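Local coordinates for protein adenosine kinase, putative (Trypanosoma brucei, PDB 3OTX) that probably phosphorylates adenosine to AMP with ATP as phosphate donor and magnesium as cofactor, a step of purine salvage, at residues R164-T174 against G192-I203. The protein carries 1 engineered substitution. Numbering follows the deposited sequence. Where two conformers were deposited one is given.
Sequences RIFYFSGFTLT and GLFMINLSAPFI. With AP5 (bis(adenosine)-5'-pentaphosphate), chain C.
F166 is gripped from both backbone ends by the neighbouring strand: its N donates to L193 O and its O accepts from M195 N, each at 2.8 Å. L193 N to R164 O and F168 N to M195 O extend the parallel pairing. N197 N to F168 O, at 3.4 Å, is weak. The two strands belong to a beta-alpha-beta unit in the central sheet of this ribokinase-like (PfkB) fold, with helix 177-189 as the connection. That helix covers the face bearing F166, F168 and F194. There F194 CG lies anti to the backbone N (chi1 -169°), which brings the ring to F168. F194 CE1 comes to 3.7 Å from F168 CD1, with the ring planes 35° apart. On the other face, Y167 and N197 run side by side in the same direction, with Y167 OH 3.4 Å from N197 CB, and I165 CG2 meets M195 SD. Past the strand ends the two segments meet at F171, which belongs to the adenosine site. F171 N donates to S199 OG over 3.1 Å. An adenine of the bound inhibitor covers one face of the F171 ring, and F202 lies at its edge. S199 CB makes a CH-pi contact with the opposite face, 3.5 Å from the ring centroid and only 6° off its normal.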
loop_
_atom_site.group_PDB
_atom_site.type_symbol
_atom_site.label_atom_id
_atom_site.label_comp_id
_atom_site.label_asym_id
_atom_site.label_seq_id
_atom_site.Cartn_x
_atom_site.Cartn_y
_atom_site.Cartn_z
ATOM N N ARG A 164 -9.257 -14.738 -3.314
ATOM C CA ARG A 164 -9.709 -15.038 -1.940
ATOM C C ARG A 164 -9.148 -14.062 -0.914
ATOM O O ARG A 164 -9.612 -14.030 0.218
ATOM C CB ARG A 164 -9.400 -16.485 -1.533
ATOM C CG ARG A 164 -10.121 -17.508 -2.366
ATOM C CD ARG A 164 -11.638 -17.410 -2.151
ATOM N NE ARG A 164 -12.360 -18.423 -2.913
ATOM C CZ ARG A 164 -12.837 -18.242 -4.151
ATOM N NH1 ARG A 164 -12.682 -17.065 -4.786
ATOM N NH2 ARG A 164 -13.476 -19.255 -4.739
ATOM N N ILE A 165 -8.159 -13.275 -1.325
ATOM C CA ILE A 165 -7.593 -12.224 -0.471
ATOM C C ILE A 165 -7.687 -10.905 -1.258
ATOM O O ILE A 165 -7.275 -10.856 -2.413
ATOM C CB ILE A 165 -6.112 -12.526 -0.110
ATOM C CG1 ILE A 165 -5.977 -13.786 0.734
ATOM C CG2 ILE A 165 -5.485 -11.318 0.612
ATOM C CD1 ILE A 165 -4.573 -14.415 0.710
ATOM N N PHE A 166 -8.273 -9.887 -0.636
ATOM C CA PHE A 166 -8.515 -8.592 -1.258
ATOM C C PHE A 166 -7.761 -7.573 -0.442
ATOM O O PHE A 166 -7.968 -7.467 0.771
ATOM C CB PHE A 166 -10.025 -8.307 -1.258
ATOM C CG PHE A 166 -10.817 -9.306 -2.076
ATOM C CD1 PHE A 166 -11.144 -10.561 -1.546
ATOM C CD2 PHE A 166 -11.207 -8.992 -3.385
ATOM C CE1 PHE A 166 -11.869 -11.473 -2.295
ATOM C CE2 PHE A 166 -11.925 -9.932 -4.147
ATOM C CZ PHE A 166 -12.253 -11.154 -3.594
ATOM N N TYR A 167 -6.874 -6.837 -1.119
ATOM C CA TYR A 167 -6.091 -5.822 -0.452
ATOM C C TYR A 167 -6.289 -4.494 -1.159
ATOM O O TYR A 167 -6.014 -4.373 -2.377
ATOM C CB TYR A 167 -4.601 -6.192 -0.451
ATOM C CG TYR A 167 -3.733 -5.038 -0.016
ATOM C CD1 TYR A 167 -3.714 -4.626 1.315
ATOM C CD2 TYR A 167 -2.981 -4.340 -0.942
ATOM C CE1 TYR A 167 -2.929 -3.546 1.710
ATOM C CE2 TYR A 167 -2.194 -3.266 -0.552
ATOM C CZ TYR A 167 -2.190 -2.885 0.763
ATOM O OH TYR A 167 -1.407 -1.817 1.136
ATOM N N PHE A 168 -6.731 -3.504 -0.392
ATOM C CA PHE A 168 -6.822 -2.137 -0.876
ATOM C C PHE A 168 -5.936 -1.250 -0.057
ATOM O O PHE A 168 -5.886 -1.393 1.157
ATOM C CB PHE A 168 -8.250 -1.612 -0.741
ATOM C CG PHE A 168 -9.153 -2.024 -1.856
ATOM C CD1 PHE A 168 -9.396 -3.385 -2.143
ATOM C CD2 PHE A 168 -9.822 -1.060 -2.588
ATOM C CE1 PHE A 168 -10.251 -3.761 -3.199
ATOM C CE2 PHE A 168 -10.700 -1.425 -3.619
ATOM C CZ PHE A 168 -10.905 -2.792 -3.919
ATOM N N SER A 169 -5.219 -0.338 -0.717
ATOM C CA SER A 169 -4.520 0.694 0.037
ATOM C C SER A 169 -5.539 1.678 0.602
ATOM O O SER A 169 -6.604 1.906 0.010
ATOM C CB SER A 169 -3.549 1.435 -0.869
ATOM O OG SER A 169 -4.263 2.259 -1.769
ATOM N N GLY A 170 -5.193 2.284 1.738
ATOM C CA GLY A 170 -5.996 3.373 2.260
ATOM C C GLY A 170 -6.107 4.491 1.236
ATOM O O GLY A 170 -7.100 5.195 1.187
ATOM N N PHE A 171 -5.088 4.645 0.408
ATOM C CA PHE A 171 -5.139 5.659 -0.666
ATOM C C PHE A 171 -6.302 5.535 -1.639
ATOM O O PHE A 171 -6.719 6.553 -2.214
ATOM C CB PHE A 171 -3.841 5.609 -1.453
ATOM C CG PHE A 171 -2.615 6.051 -0.683
ATOM C CD1 PHE A 171 -1.487 5.205 -0.647
ATOM C CD2 PHE A 171 -2.560 7.292 -0.085
ATOM C CE1 PHE A 171 -0.290 5.659 0.005
ATOM C CE2 PHE A 171 -1.369 7.771 0.586
ATOM C CZ PHE A 171 -0.251 6.942 0.616
ATOM N N THR A 172 -6.879 4.338 -1.759
ATOM C CA THR A 172 -8.087 4.179 -2.583
ATOM C C THR A 172 -9.294 4.956 -2.048
ATOM O O THR A 172 -10.199 5.242 -2.799
ATOM C CB THR A 172 -8.503 2.701 -2.762
ATOM O OG1 THR A 172 -8.825 2.139 -1.493
ATOM C CG2 THR A 172 -7.366 1.906 -3.403
ATOM N N LEU A 173 -9.271 5.352 -0.780
ATOM C CA LEU A 173 -10.447 5.990 -0.182
ATOM C C LEU A 173 -10.647 7.411 -0.707
ATOM O O LEU A 173 -11.711 8.007 -0.518
ATOM C CB LEU A 173 -10.297 5.993 1.344
ATOM C CG LEU A 173 -10.306 4.562 1.897
ATOM C CD1 LEU A 173 -9.875 4.533 3.366
ATOM C CD2 LEU A 173 -11.696 3.898 1.752
ATOM N N THR A 174 -9.617 7.949 -1.361
ATOM C CA THR A 174 -9.756 9.308 -1.929
ATOM C C THR A 174 -10.395 9.343 -3.323
ATOM O O THR A 174 -10.692 10.435 -3.840
ATOM C CB THR A 174 -8.426 10.087 -1.984
ATOM O OG1 THR A 174 -7.690 9.711 -3.170
ATOM C CG2 THR A 174 -7.597 9.861 -0.752
ATOM N N GLY A 192 -13.695 -14.982 1.712
ATOM C CA GLY A 192 -12.298 -14.520 1.568
ATOM C C GLY A 192 -11.958 -13.612 2.727
ATOM O O GLY A 192 -12.601 -13.652 3.800
ATOM N N LEU A 193 -10.902 -12.842 2.511
ATOM C CA LEU A 193 -10.386 -11.874 3.468
ATOM C C LEU A 193 -10.256 -10.524 2.834
ATOM O O LEU A 193 -9.812 -10.417 1.697
ATOM C CB LEU A 193 -9.000 -12.303 3.938
ATOM C CG LEU A 193 -9.271 -13.242 5.108
ATOM C CD1 LEU A 193 -8.553 -14.568 4.970
ATOM C CD2 LEU A 193 -9.025 -12.535 6.431
ATOM N N PHE A 194 -10.636 -9.489 3.568
ATOM C CA PHE A 194 -10.444 -8.121 3.129
ATOM C C PHE A 194 -9.463 -7.424 4.035
ATOM O O PHE A 194 -9.614 -7.462 5.263
ATOM C CB PHE A 194 -11.767 -7.348 3.116
ATOM C CG PHE A 194 -11.652 -6.018 2.421
ATOM C CD1 PHE A 194 -11.809 -5.934 1.038
ATOM C CD2 PHE A 194 -11.294 -4.882 3.133
ATOM C CE1 PHE A 194 -11.673 -4.729 0.381
ATOM C CE2 PHE A 194 -11.143 -3.643 2.471
ATOM C CZ PHE A 194 -11.303 -3.581 1.084
ATOM N N MET A 195 -8.462 -6.786 3.425
ATOM C CA MET A 195 -7.376 -6.151 4.156
ATOM C C MET A 195 -7.163 -4.747 3.631
ATOM O O MET A 195 -7.216 -4.523 2.424
ATOM C CB MET A 195 -6.080 -6.935 3.971
ATOM C CG MET A 195 -6.223 -8.432 4.095
ATOM S SD MET A 195 -4.666 -9.203 3.682
ATOM C CE MET A 195 -3.576 -8.191 4.665
ATOM N N ILE A 196 -6.900 -3.819 4.537
ATOM C CA ILE A 196 -6.547 -2.452 4.147
ATOM C C ILE A 196 -5.296 -2.008 4.868
ATOM O O ILE A 196 -5.002 -2.497 5.982
ATOM C CB ILE A 196 -7.656 -1.434 4.460
ATOM C CG1 ILE A 196 -8.069 -1.465 5.935
ATOM C CG2 ILE A 196 -8.829 -1.645 3.584
ATOM C CD1 ILE A 196 -9.211 -0.538 6.237
ATOM N N ASN A 197 -4.548 -1.102 4.252
ATOM C CA ASN A 197 -3.490 -0.381 4.937
ATOM C C ASN A 197 -4.003 1.025 5.195
ATOM O O ASN A 197 -4.709 1.556 4.370
ATOM C CB ASN A 197 -2.234 -0.376 4.052
ATOM C CG ASN A 197 -1.107 0.488 4.607
ATOM O OD1 ASN A 197 -0.677 1.421 3.956
ATOM N ND2 ASN A 197 -0.644 0.182 5.802
ATOM N N LEU A 198 -3.611 1.633 6.305
ATOM C CA LEU A 198 -4.036 3.001 6.585
ATOM C C LEU A 198 -3.374 4.065 5.708
ATOM O O LEU A 198 -3.896 5.178 5.600
ATOM C CB LEU A 198 -3.852 3.305 8.075
ATOM C CG LEU A 198 -4.709 2.452 9.022
ATOM C CD1 LEU A 198 -4.581 2.991 10.449
ATOM C CD2 LEU A 198 -6.189 2.464 8.557
ATOM N N SER A 199 -2.223 3.721 5.111
ATOM C CA SER A 199 -1.508 4.528 4.063
ATOM C C SER A 199 -0.877 5.840 4.479
ATOM O O SER A 199 0.285 6.097 4.140
ATOM C CB SER A 199 -2.394 4.793 2.840
ATOM O OG SER A 199 -2.742 3.591 2.157
ATOM N N ALA A 200 -1.630 6.708 5.138
ATOM C CA ALA A 200 -1.098 8.018 5.510
ATOM C C ALA A 200 -1.945 8.662 6.561
ATOM O O ALA A 200 -3.167 8.513 6.552
ATOM C CB ALA A 200 -1.023 8.940 4.253
ATOM N N PRO A 201 -1.318 9.437 7.455
ATOM C CA PRO A 201 -2.142 10.148 8.401
ATOM C C PRO A 201 -3.255 10.951 7.753
ATOM O O PRO A 201 -4.322 11.044 8.347
ATOM C CB PRO A 201 -1.142 11.061 9.131
ATOM C CG PRO A 201 0.127 10.243 9.116
ATOM C CD PRO A 201 0.129 9.550 7.757
ATOM N N PHE A 202 -3.078 11.479 6.538
ATOM C CA PHE A 202 -4.152 12.289 5.923
ATOM C C PHE A 202 -5.441 11.540 5.600
ATOM O O PHE A 202 -6.506 12.145 5.456
ATOM C CB PHE A 202 -3.673 13.113 4.717
ATOM C CG PHE A 202 -3.524 12.340 3.430
ATOM C CD1 PHE A 202 -4.625 12.010 2.645
ATOM C CD2 PHE A 202 -2.256 12.005 2.973
ATOM C CE1 PHE A 202 -4.459 11.314 1.436
ATOM C CE2 PHE A 202 -2.094 11.328 1.759
ATOM C CZ PHE A 202 -3.184 10.980 0.998
ATOM N N ILE A 203 -5.321 10.224 5.498
ATOM C CA ILE A 203 -6.492 9.393 5.293
ATOM C C ILE A 203 -7.393 9.512 6.537
ATOM O O ILE A 203 -8.603 9.727 6.403
ATOM C CB ILE A 203 -6.090 7.916 5.031
ATOM C CG1 ILE A 203 -5.338 7.767 3.679
ATOM C CG2 ILE A 203 -7.315 7.005 5.100
ATOM C CD1 ILE A 203 -6.191 8.181 2.416
HETATM P PA AP5 C . 8.231 0.871 8.830
HETATM O O1A AP5 C . 9.250 2.000 8.945
HETATM O O2A AP5 C . 7.368 0.689 10.062
HETATM O O3A AP5 C . 7.220 1.046 7.590
HETATM P PB AP5 C . 6.576 2.424 7.052
HETATM O O1B AP5 C . 6.629 3.522 8.069
HETATM O O2B AP5 C . 5.245 2.072 6.484
HETATM O O3B AP5 C . 7.616 2.728 5.884
HETATM P PG AP5 C . 7.995 4.047 5.076
HETATM O O1G AP5 C . 9.394 3.858 4.577
HETATM O O2G AP5 C . 7.948 5.324 5.886
HETATM O O3G AP5 C . 6.994 3.930 3.896
HETATM P PD AP5 C . 6.747 4.903 2.629
HETATM O O1D AP5 C . 7.647 6.125 2.605
HETATM O O2D AP5 C . 5.258 5.106 2.578
HETATM O O3D AP5 C . 7.261 3.960 1.430
HETATM P PE AP5 C . 6.383 2.856 0.648
HETATM O O1E AP5 C . 5.500 2.131 1.624
HETATM O O2E AP5 C . 7.310 2.019 -0.231
HETATM O O5F AP5 C . 9.032 -0.455 8.413
HETATM C C5F AP5 C . 8.334 -1.649 8.058
HETATM C C4F AP5 C . 9.251 -2.829 8.268
HETATM O O4F AP5 C . 10.477 -2.631 7.551
HETATM C C3F AP5 C . 9.720 -3.025 9.707
HETATM O O3F AP5 C . 8.784 -3.803 10.412
HETATM C C2F AP5 C . 11.072 -3.657 9.548
HETATM O O2F AP5 C . 10.929 -5.035 9.309
HETATM C C1F AP5 C . 11.592 -3.017 8.257
HETATM N N9A AP5 C . 12.415 -1.796 8.487
HETATM C C8A AP5 C . 12.049 -0.475 8.213
HETATM N N7A AP5 C . 13.099 0.323 8.550
HETATM C C5A AP5 C . 14.108 -0.455 9.008
HETATM C C6A AP5 C . 15.391 -0.193 9.437
HETATM N N6A AP5 C . 15.921 1.031 9.373
HETATM N N1A AP5 C . 16.186 -1.243 9.829
HETATM C C2A AP5 C . 15.745 -2.556 9.782
HETATM N N3A AP5 C . 14.464 -2.805 9.339
HETATM C C4A AP5 C . 13.675 -1.788 8.941
HETATM O O5J AP5 C . 5.410 3.749 -0.298
HETATM C C5J AP5 C . 5.974 4.591 -1.288
HETATM C C4J AP5 C . 4.957 4.595 -2.417
HETATM O O4J AP5 C . 3.791 5.349 -2.047
HETATM C C3J AP5 C . 5.444 5.310 -3.682
HETATM O O3J AP5 C . 5.771 4.309 -4.646
HETATM C C2J AP5 C . 4.266 6.204 -4.106
HETATM O O2J AP5 C . 3.941 6.103 -5.487
HETATM C C1J AP5 C . 3.143 5.669 -3.252
HETATM N N9B AP5 C . 2.059 6.637 -3.029
HETATM C C8B AP5 C . 2.208 7.871 -2.456
HETATM N N7B AP5 C . 0.986 8.465 -2.475
HETATM C C5B AP5 C . 0.083 7.610 -3.050
HETATM C C6B AP5 C . -1.290 7.706 -3.308
HETATM N N6B AP5 C . -2.020 8.810 -3.079
HETATM N N1B AP5 C . -1.857 6.635 -3.943
HETATM C C2B AP5 C . -1.197 5.463 -4.234
HETATM N N3B AP5 C . 0.165 5.388 -4.021
HETATM C C4B AP5 C . 0.768 6.446 -3.401
#